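Local coordinates for bluetongue virus COAT protein VP7 (Bluetongue virus, PDB 1BVP) that forms trimers that coat the VP3 scaffold of the bluetongue virus core, serving as a structural capsid protein with host cell surface receptor-binding activity, at residues A[4-9]-A[107-112]; A[10-15]-A[314-319]; A[60-65]-A[318-323]; A[67-72]-A[307-312]. One frame throughout, in Å; residues are numbered along the deposited sequence.

Contact 1: residues A[4-9]-A[107-112]; sequences IAARAL and NEIARV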
# COMPACT_ATOMS: atom_id res chain seq x y z
N ILE A 4 -26.54 12.41 0.50
CA ILE A 4 -26.05 13.73 0.13
C ILE A 4 -24.61 13.61 -0.40
O ILE A 4 -24.29 14.11 -1.48
CB ILE A 4 -26.08 14.67 1.35
CG1 ILE A 4 -27.53 14.76 1.82
CG2 ILE A 4 -25.46 16.04 1.03
CD1 ILE A 4 -27.80 15.98 2.58
N ALA A 5 -23.77 12.87 0.33
CA ALA A 5 -22.39 12.73 -0.11
C ALA A 5 -22.30 11.96 -1.43
O ALA A 5 -21.55 12.37 -2.33
CB ALA A 5 -21.57 12.07 0.96
N ALA A 6 -23.08 10.89 -1.54
CA ALA A 6 -23.14 10.07 -2.77
C ALA A 6 -23.53 10.95 -4.00
O ALA A 6 -22.95 10.83 -5.10
CB ALA A 6 -24.11 8.92 -2.57
N ARG A 7 -24.45 11.91 -3.78
CA ARG A 7 -24.84 12.83 -4.86
C ARG A 7 -23.74 13.80 -5.25
O ARG A 7 -23.46 13.96 -6.45
CB ARG A 7 -26.11 13.59 -4.52
CG ARG A 7 -27.29 12.66 -4.53
CD ARG A 7 -28.55 13.38 -4.15
NE ARG A 7 -29.64 12.43 -4.04
CZ ARG A 7 -30.36 12.24 -2.94
NH1 ARG A 7 -30.09 12.94 -1.86
NH2 ARG A 7 -31.31 11.31 -2.90
N ALA A 8 -23.12 14.43 -4.26
CA ALA A 8 -22.04 15.39 -4.55
C ALA A 8 -20.93 14.70 -5.35
O ALA A 8 -20.45 15.21 -6.38
CB ALA A 8 -21.50 15.95 -3.30
N LEU A 9 -20.57 13.51 -4.90
CA LEU A 9 -19.54 12.69 -5.53
C LEU A 9 -19.91 12.35 -6.98
O LEU A 9 -19.05 12.43 -7.89
CB LEU A 9 -19.43 11.41 -4.73
CG LEU A 9 -18.13 10.63 -4.65
CD1 LEU A 9 -17.04 11.56 -4.17
CD2 LEU A 9 -18.36 9.51 -3.65
N ASN A 107 -21.53 2.86 -3.24
CA ASN A 107 -20.66 1.86 -2.63
C ASN A 107 -19.45 2.45 -1.92
O ASN A 107 -19.04 1.98 -0.87
CB ASN A 107 -20.25 0.84 -3.68
CG ASN A 107 -21.34 -0.18 -3.94
OD1 ASN A 107 -21.38 -1.24 -3.32
ND2 ASN A 107 -22.26 0.16 -4.82
N GLU A 108 -18.92 3.53 -2.46
CA GLU A 108 -17.81 4.20 -1.84
C GLU A 108 -18.24 4.83 -0.49
O GLU A 108 -17.57 4.66 0.54
CB GLU A 108 -17.26 5.19 -2.82
CG GLU A 108 -16.50 6.30 -2.20
CD GLU A 108 -15.71 7.10 -3.25
OE1 GLU A 108 -15.76 6.67 -4.47
OE2 GLU A 108 -15.05 8.12 -2.82
N ILE A 109 -19.39 5.47 -0.45
CA ILE A 109 -19.88 6.06 0.80
C ILE A 109 -20.22 4.96 1.82
O ILE A 109 -20.01 5.13 3.02
CB ILE A 109 -21.12 6.94 0.59
CG1 ILE A 109 -20.80 8.07 -0.39
CG2 ILE A 109 -21.52 7.60 1.89
CD1 ILE A 109 -19.62 8.95 0.01
N ALA A 110 -20.75 3.84 1.36
CA ALA A 110 -21.09 2.76 2.29
C ALA A 110 -19.81 2.28 2.97
O ALA A 110 -19.81 1.91 4.16
CB ALA A 110 -21.74 1.62 1.55
N ARG A 111 -18.73 2.23 2.20
CA ARG A 111 -17.48 1.85 2.76
C ARG A 111 -17.03 2.86 3.82
O ARG A 111 -16.69 2.47 4.94
CB ARG A 111 -16.40 1.77 1.70
CG ARG A 111 -15.22 1.12 2.32
CD ARG A 111 -15.56 -0.35 2.61
NE ARG A 111 -14.49 -1.08 1.95
CZ ARG A 111 -14.64 -1.99 1.03
NH1 ARG A 111 -15.83 -2.38 0.63
NH2 ARG A 111 -13.57 -2.40 0.37
N VAL A 112 -16.97 4.13 3.46
CA VAL A 112 -16.55 5.13 4.43
C VAL A 112 -17.38 4.99 5.70
O VAL A 112 -16.86 4.93 6.81
CB VAL A 112 -16.70 6.54 3.88
CG1 VAL A 112 -16.38 7.55 4.96
CG2 VAL A 112 -15.76 6.75 2.71
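I109 projects from helix 103-116 into the surface that A5, A6 and L9 present on helix 2-15, and the buried packing gathers round this one isoleucine. Its CD1 lies 3.8 Å from A5 CB and 3.9 Å from L9 CD2. On the next carbon inward, I109 CG1 rests 3.8 Å from A6 N and, more loosely, 4.1 Å from A6 CB, so the branch lies along the backbone of the partner helix as well as on its methyl groups. Placing CG1 opposite the carbonyl carbon (chi1 -59°) and then bending at chi2 (-57°) turns CD1 toward A5 CB and L9 CD2. The helices run broadly antiparallel, their N-to-C directions 136° apart, with axes approaching to 9.4 Å.

The side nearer solvent is that of E108, which is partly exposed, yet the packing there is no less close. L9 CD2 lies 3.6 Å from E108 CD, a leucine methyl set against the carboxylate carbon without offering it a polar partner. E108 reaches this place with an extended chain, and Y260 and L311 also pack against it. R7 and R111 are engaged elsewhere: R7 bonds to the carbonyls of L94 and I99, while R111 forms salt bridges with D318 and E266 of a neighbouring subunit.

Within the helical domain of VP7 this pairing depends mainly on buried hydrocarbon, with one methyl set against a carboxylate at the more exposed edge. No hydrogen bond or ion pair links the segments; the pairing rests on shape and apolar contact, with I109 at its middle, and the guanidinium of R111 serves the trimer interface.

Contact 2: residues A[10-15]-A[314-319]; sequences TVMRAC and STLADV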
# COMPACT_ATOMS: atom_id res chain seq x y z
N THR A 10 -21.16 11.92 -7.17
CA THR A 10 -21.69 11.58 -8.49
C THR A 10 -21.61 12.76 -9.44
O THR A 10 -21.11 12.63 -10.56
CB THR A 10 -23.14 11.19 -8.41
OG1 THR A 10 -23.26 9.98 -7.67
CG2 THR A 10 -23.68 10.96 -9.80
N VAL A 11 -22.06 13.93 -8.98
CA VAL A 11 -22.03 15.13 -9.81
C VAL A 11 -20.63 15.58 -10.16
O VAL A 11 -20.37 15.98 -11.32
CB VAL A 11 -22.74 16.28 -9.13
CG1 VAL A 11 -22.61 17.51 -9.95
CG2 VAL A 11 -24.20 15.91 -8.87
N MET A 12 -19.73 15.55 -9.17
CA MET A 12 -18.34 15.97 -9.42
C MET A 12 -17.64 15.04 -10.38
O MET A 12 -16.93 15.51 -11.26
CB MET A 12 -17.53 16.07 -8.14
CG MET A 12 -18.07 17.04 -7.13
SD MET A 12 -16.79 17.30 -5.85
CE MET A 12 -17.10 15.98 -4.75
N ARG A 13 -17.85 13.72 -10.24
CA ARG A 13 -17.18 12.81 -11.17
C ARG A 13 -17.71 12.99 -12.60
O ARG A 13 -16.97 12.82 -13.57
CB ARG A 13 -17.27 11.35 -10.71
CG ARG A 13 -16.72 11.08 -9.32
CD ARG A 13 -16.78 9.58 -8.89
NE ARG A 13 -15.66 8.82 -9.40
CZ ARG A 13 -15.74 7.73 -10.19
NH1 ARG A 13 -16.93 7.24 -10.57
NH2 ARG A 13 -14.63 7.15 -10.66
N ALA A 14 -18.98 13.38 -12.73
CA ALA A 14 -19.61 13.63 -14.03
C ALA A 14 -18.98 14.87 -14.66
O ALA A 14 -18.68 14.91 -15.86
CB ALA A 14 -21.10 13.85 -13.85
N CYS A 15 -18.77 15.91 -13.85
CA CYS A 15 -18.17 17.11 -14.40
C CYS A 15 -16.74 16.86 -14.88
O CYS A 15 -16.27 17.53 -15.80
CB CYS A 15 -18.15 18.22 -13.36
SG CYS A 15 -19.74 18.83 -12.87
N SER A 314 -10.28 15.12 -2.85
CA SER A 314 -9.49 14.47 -3.89
C SER A 314 -10.23 14.53 -5.22
O SER A 314 -9.65 14.86 -6.26
CB SER A 314 -9.21 13.02 -3.50
OG SER A 314 -8.30 12.48 -4.43
N THR A 315 -11.53 14.22 -5.18
CA THR A 315 -12.35 14.30 -6.37
C THR A 315 -12.40 15.76 -6.86
O THR A 315 -12.21 16.03 -8.05
CB THR A 315 -13.76 13.80 -6.08
OG1 THR A 315 -13.68 12.48 -5.55
CG2 THR A 315 -14.61 13.75 -7.35
N LEU A 316 -12.62 16.71 -5.95
CA LEU A 316 -12.64 18.11 -6.36
C LEU A 316 -11.33 18.51 -7.04
O LEU A 316 -11.33 19.32 -7.98
CB LEU A 316 -12.94 19.03 -5.19
CG LEU A 316 -13.08 20.53 -5.49
CD1 LEU A 316 -14.36 20.77 -6.26
CD2 LEU A 316 -13.15 21.32 -4.17
N ALA A 317 -10.22 17.90 -6.62
CA ALA A 317 -8.92 18.21 -7.23
C ALA A 317 -8.92 17.73 -8.66
O ALA A 317 -8.36 18.39 -9.55
CB ALA A 317 -7.80 17.58 -6.49
N ASP A 318 -9.53 16.57 -8.89
CA ASP A 318 -9.60 16.06 -10.26
C ASP A 318 -10.46 16.98 -11.12
O ASP A 318 -10.11 17.27 -12.26
CB ASP A 318 -10.18 14.67 -10.29
CG ASP A 318 -9.27 13.65 -9.68
OD1 ASP A 318 -8.03 13.81 -9.73
OD2 ASP A 318 -9.83 12.64 -9.21
N VAL A 319 -11.59 17.45 -10.57
CA VAL A 319 -12.45 18.37 -11.30
C VAL A 319 -11.65 19.63 -11.63
O VAL A 319 -11.67 20.10 -12.76
CB VAL A 319 -13.70 18.77 -10.49
CG1 VAL A 319 -14.44 19.91 -11.20
CG2 VAL A 319 -14.63 17.57 -10.35
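The guanidinium of R13, the flat group among the touching side chains, takes no part itself: neither its faces nor its edges meet the 314-319 helix, and the aliphatic CG does the touching, 3.9 Å from T315 CG2, the two side chains lying at about a right angle. The other planar group involved is the peptide carbonyl of M12, beside which V319 CG2 packs.

M12 is the centre of the contact. Its CB touches two methyls of the facing helix, T315 CG2 at 3.8 Å and V319 CG2 at 3.9 Å. Farther out an extended chi2 (-168°) carries SD to a looser 4.3 Å from L316 CD1. T315 turns CG2 toward helix 2-15 by setting it opposite its own backbone N, while OG1 bonds to the carbonyl of L311 one turn earlier, which disposes of the hydroxyl within its own helix. The two segments run nearly parallel, at 26°, with their axes 9.0 Å apart.

Just beyond the methyl packing lies the trimer interface: D318 forms a salt bridge with R111 of a neighbouring subunit, and the carbonyl of R13 accepts a hydrogen bond from N107 of that same subunit. The contact between the first helix of the chain and helix 304-323 is thus apolar, made of methyl, methylene and thioether groups, while D318 and the R13 carbonyl reach the adjoining molecule.

Contact 3: residues A[60-65]-A[318-323]; sequences EMFFMC and DVYTVL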
# COMPACT_ATOMS: atom_id res chain seq x y z
N GLU A 60 -17.80 28.89 -13.27
CA GLU A 60 -19.14 28.73 -12.73
C GLU A 60 -19.46 27.26 -12.41
O GLU A 60 -20.05 26.95 -11.37
CB GLU A 60 -20.12 29.34 -13.74
CG GLU A 60 -21.50 29.56 -13.21
CD GLU A 60 -21.70 30.94 -12.67
OE1 GLU A 60 -20.67 31.57 -12.25
OE2 GLU A 60 -22.90 31.37 -12.66
N MET A 61 -19.05 26.34 -13.29
CA MET A 61 -19.30 24.92 -13.04
C MET A 61 -18.44 24.45 -11.87
O MET A 61 -18.90 23.68 -11.01
CB MET A 61 -18.99 24.07 -14.26
CG MET A 61 -19.32 22.60 -13.99
SD MET A 61 -19.12 21.55 -15.42
CE MET A 61 -20.82 21.47 -15.86
N PHE A 62 -17.18 24.90 -11.85
CA PHE A 62 -16.28 24.56 -10.78
C PHE A 62 -16.84 25.05 -9.44
O PHE A 62 -16.80 24.33 -8.43
CB PHE A 62 -14.89 25.13 -10.98
CG PHE A 62 -13.96 24.77 -9.87
CD1 PHE A 62 -13.47 23.46 -9.75
CD2 PHE A 62 -13.66 25.68 -8.86
CE1 PHE A 62 -12.73 23.07 -8.64
CE2 PHE A 62 -12.92 25.31 -7.74
CZ PHE A 62 -12.45 24.00 -7.63
N PHE A 63 -17.40 26.27 -9.43
CA PHE A 63 -17.97 26.79 -8.20
C PHE A 63 -19.13 25.94 -7.74
O PHE A 63 -19.36 25.81 -6.55
CB PHE A 63 -18.40 28.22 -8.36
CG PHE A 63 -17.27 29.16 -8.58
CD1 PHE A 63 -15.98 28.87 -8.12
CD2 PHE A 63 -17.48 30.37 -9.26
CE1 PHE A 63 -14.93 29.76 -8.33
CE2 PHE A 63 -16.43 31.26 -9.47
CZ PHE A 63 -15.15 30.96 -9.01
N MET A 64 -19.83 25.32 -8.69
CA MET A 64 -20.97 24.47 -8.34
C MET A 64 -20.43 23.24 -7.62
O MET A 64 -21.00 22.77 -6.65
CB MET A 64 -21.74 24.05 -9.59
CG MET A 64 -22.86 23.10 -9.27
SD MET A 64 -23.64 22.36 -10.67
CE MET A 64 -22.32 21.32 -11.41
N CYS A 65 -19.33 22.72 -8.12
CA CYS A 65 -18.70 21.56 -7.52
C CYS A 65 -18.15 21.90 -6.13
O CYS A 65 -18.34 21.13 -5.17
CB CYS A 65 -17.60 21.10 -8.42
SG CYS A 65 -18.25 20.27 -9.85
N ASP A 318 -9.53 16.57 -8.89
CA ASP A 318 -9.60 16.06 -10.26
C ASP A 318 -10.46 16.98 -11.12
O ASP A 318 -10.11 17.27 -12.26
CB ASP A 318 -10.18 14.67 -10.29
CG ASP A 318 -9.27 13.65 -9.68
OD1 ASP A 318 -8.03 13.81 -9.73
OD2 ASP A 318 -9.83 12.64 -9.21
N VAL A 319 -11.59 17.45 -10.57
CA VAL A 319 -12.45 18.37 -11.30
C VAL A 319 -11.65 19.63 -11.63
O VAL A 319 -11.67 20.10 -12.76
CB VAL A 319 -13.70 18.77 -10.49
CG1 VAL A 319 -14.44 19.91 -11.20
CG2 VAL A 319 -14.63 17.57 -10.35
N TYR A 320 -10.90 20.13 -10.65
CA TYR A 320 -10.08 21.32 -10.84
C TYR A 320 -9.16 21.11 -12.01
O TYR A 320 -8.95 21.99 -12.86
CB TYR A 320 -9.23 21.57 -9.60
CG TYR A 320 -8.42 22.85 -9.66
CD1 TYR A 320 -8.95 24.07 -9.21
CD2 TYR A 320 -7.10 22.85 -10.17
CE1 TYR A 320 -8.20 25.28 -9.26
CE2 TYR A 320 -6.35 24.05 -10.23
CZ TYR A 320 -6.90 25.25 -9.77
OH TYR A 320 -6.17 26.42 -9.81
N THR A 321 -8.55 19.94 -12.01
CA THR A 321 -7.63 19.61 -13.07
C THR A 321 -8.28 19.61 -14.46
O THR A 321 -7.64 20.08 -15.40
CB THR A 321 -6.88 18.29 -12.73
OG1 THR A 321 -5.76 18.63 -11.90
CG2 THR A 321 -6.39 17.55 -13.95
N VAL A 322 -9.50 19.08 -14.62
CA VAL A 322 -10.12 19.09 -15.94
C VAL A 322 -10.77 20.44 -16.31
O VAL A 322 -10.58 20.89 -17.42
CB VAL A 322 -11.02 17.86 -16.24
CG1 VAL A 322 -10.69 16.73 -15.31
CG2 VAL A 322 -12.44 18.19 -16.23
N LEU A 323 -11.45 21.11 -15.37
CA LEU A 323 -12.06 22.41 -15.66
C LEU A 323 -11.09 23.59 -15.78
O LEU A 323 -11.43 24.59 -16.41
CB LEU A 323 -13.14 22.76 -14.63
CG LEU A 323 -14.36 21.81 -14.70
CD1 LEU A 323 -15.47 22.20 -13.74
CD2 LEU A 323 -14.89 21.82 -16.11
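F62 and Y320 each hold CG opposite the backbone N (chi1 180° and -176°), and these matching torsions carry both rings to the same side of the helix pair, where they meet in a T-shaped stack. The edge of Y320 is directed toward the face of F62, with centroids 5.6 Å apart and planes at 79°. F62 CZ comes within 3.8 Å of Y320 CD1, and F62 CE1 lies in the tyrosine plane, 3.9 Å from Y320 CB at the root of the ring. The edge of F62 is met by another group: V319 CG1 stands near the phenylalanine plane, 4.0 Å from F62 CD1. The same methyl lies 4.1 Å from C65 SG, so one valine methyl touches both the ring edge and the thiol.

L323 forms the other part of the contact. Its CD1 reaches the backbone of the facing helix, 3.7 Å from F62 N, and it also packs 3.9 Å from M61 CG, the methionine and leucine chains lying at about a right angle. No hydrogen bond joins the segments; the buried tyrosine hydroxyl is satisfied by D275.

This is an almost exactly antiparallel helix pair of the VP7 helical domain, axes 10.4 Å apart, joining chain from before and after the beta-strand region. Helix 2-15 packs alongside, C15 touching both M61 and C65. Helix 276-286 borders the aromatic side through L281 on F62 and T277 on Y320, helix 27-44 meets M61 through I37, and A110 of a neighbouring subunit packs on T321 and V322.

Contact 4: residues A[67-72]-A[307-312]; sequences DMMLSA and ILTLLL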
# COMPACT_ATOMS: atom_id res chain seq x y z
N ASP A 67 -19.26 24.20 -4.15
CA ASP A 67 -20.41 24.32 -3.25
C ASP A 67 -20.88 22.97 -2.77
O ASP A 67 -21.23 22.80 -1.60
CB ASP A 67 -21.59 25.00 -3.95
CG ASP A 67 -21.58 26.51 -3.79
OD1 ASP A 67 -20.90 27.03 -2.88
OD2 ASP A 67 -22.27 27.18 -4.58
N MET A 68 -20.94 22.03 -3.70
CA MET A 68 -21.41 20.69 -3.41
C MET A 68 -20.47 19.93 -2.50
O MET A 68 -20.93 19.22 -1.60
CB MET A 68 -21.65 19.94 -4.70
CG MET A 68 -22.84 20.48 -5.47
SD MET A 68 -23.21 19.51 -6.91
CE MET A 68 -24.87 20.06 -7.15
N MET A 69 -19.17 20.09 -2.72
CA MET A 69 -18.15 19.46 -1.89
C MET A 69 -18.27 20.04 -0.45
O MET A 69 -18.47 19.29 0.50
CB MET A 69 -16.77 19.73 -2.49
CG MET A 69 -15.56 19.11 -1.76
SD MET A 69 -14.87 20.19 -0.48
CE MET A 69 -14.74 19.10 0.89
N LEU A 70 -18.30 21.36 -0.30
CA LEU A 70 -18.41 21.95 1.03
C LEU A 70 -19.68 21.56 1.74
O LEU A 70 -19.65 21.25 2.93
CB LEU A 70 -18.26 23.48 0.99
CG LEU A 70 -16.93 23.93 0.35
CD1 LEU A 70 -16.90 25.41 0.11
CD2 LEU A 70 -15.74 23.47 1.21
N SER A 71 -20.80 21.52 1.03
CA SER A 71 -22.06 21.15 1.69
C SER A 71 -22.07 19.70 2.15
O SER A 71 -22.52 19.39 3.24
CB SER A 71 -23.28 21.45 0.80
OG SER A 71 -23.37 22.86 0.59
N ALA A 72 -21.53 18.80 1.33
CA ALA A 72 -21.50 17.39 1.71
C ALA A 72 -20.55 17.17 2.89
O ALA A 72 -20.80 16.28 3.71
CB ALA A 72 -21.08 16.52 0.52
N ILE A 307 -12.20 11.30 6.80
CA ILE A 307 -12.08 10.44 5.63
C ILE A 307 -12.91 10.99 4.46
O ILE A 307 -12.41 11.10 3.34
CB ILE A 307 -12.52 9.04 5.96
CG1 ILE A 307 -11.71 8.50 7.13
CG2 ILE A 307 -12.34 8.18 4.74
CD1 ILE A 307 -10.21 8.35 6.83
N LEU A 308 -14.15 11.36 4.75
CA LEU A 308 -15.05 11.89 3.74
C LEU A 308 -14.48 13.13 3.09
O LEU A 308 -14.44 13.25 1.84
CB LEU A 308 -16.36 12.28 4.39
CG LEU A 308 -17.66 11.82 3.77
CD1 LEU A 308 -18.61 12.97 3.90
CD2 LEU A 308 -17.50 11.44 2.32
N THR A 309 -14.06 14.07 3.93
CA THR A 309 -13.48 15.31 3.44
C THR A 309 -12.28 15.05 2.51
O THR A 309 -12.11 15.73 1.50
CB THR A 309 -13.05 16.19 4.63
OG1 THR A 309 -14.19 16.46 5.47
CG2 THR A 309 -12.47 17.48 4.14
N LEU A 310 -11.45 14.07 2.85
CA LEU A 310 -10.30 13.75 2.02
C LEU A 310 -10.79 13.22 0.69
O LEU A 310 -10.32 13.69 -0.35
CB LEU A 310 -9.36 12.73 2.70
CG LEU A 310 -8.63 13.34 3.90
CD1 LEU A 310 -8.01 12.25 4.71
CD2 LEU A 310 -7.61 14.36 3.46
N LEU A 311 -11.72 12.25 0.71
CA LEU A 311 -12.24 11.69 -0.54
C LEU A 311 -12.90 12.75 -1.42
O LEU A 311 -12.59 12.88 -2.61
CB LEU A 311 -13.24 10.59 -0.25
CG LEU A 311 -12.56 9.42 0.44
CD1 LEU A 311 -13.57 8.32 0.59
CD2 LEU A 311 -11.36 8.96 -0.39
N LEU A 312 -13.76 13.54 -0.80
CA LEU A 312 -14.45 14.61 -1.49
C LEU A 312 -13.45 15.65 -2.07
O LEU A 312 -13.55 16.05 -3.25
CB LEU A 312 -15.45 15.24 -0.51
CG LEU A 312 -16.97 14.96 -0.58
CD1 LEU A 312 -17.30 13.65 -1.16
CD2 LEU A 312 -17.59 15.11 0.79
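M69 folds its side chain across L312 instead of extending past it. CG is held opposite the backbone N (chi1 -179°), and a sharp bend at chi2 (-90°) followed by another at chi3 brings the terminal methyl back toward helix 304-323. As a result CG and CE both meet L312: CG lies 4.0 Å from L312 O and 4.1 Å from L312 CB, and CE is 4.2 Å from that same L312 CB. CE also touches T309 CG2, at 4.3 Å. T309 offers only its methyl here, its hydroxyl being bonded to the carbonyl of D305 one turn earlier.

L312 spreads in two directions, CB meeting the methionine while the branched end turns to the alanine. Its chi1 of -104°, together with a small chi2, sends CD2 to A72, where it lies 3.8 Å from A72 CB. One turn back along the same helix, L308 sends CD1 to within 4.0 Å of A72 O, so the alanine receives one leucine on its methyl and another at its carbonyl oxygen. This is a nearly antiparallel helix pair, axes 10.1 Å apart, inside the helical domain of VP7. The domain is assembled from chain lying before and after the beta-strand region, and this contact brings those two parts together. Helix 2-15 packs against both helices, with M12 on M69, A8 on A72 and L9 on L312.

Within helix 55-73, S71 OG turns back to bond D67 O, which S71 N reaches from the opposite face of the carbonyl plane. The D67 carboxylate forms a salt bridge with R46.

Overall arrangement
All four contacts lie in the helical domain. Every touching residue of contacts 3 and 4 is buried, whereas contact 1 includes the partly exposed E108, and contact 2 R13 and T315. Contacts 3 and 4 join the same two helices, 55-73 and 304-323, about 14 Å apart between centres; contact 3 adds aromatic stacking, whereas contact 4 is aliphatic and thioether and touches no other subunit. Helix 2-15 serves contacts 1 and 2, which adjoin where L9 packs on T315. Contacts 2 and 3 share V319 and bring C15 against C65. Contacts 1, 2 and 3 border neighbouring subunits, R111 of contact 1 pairing across the trimer with D318 of contacts 2 and 3.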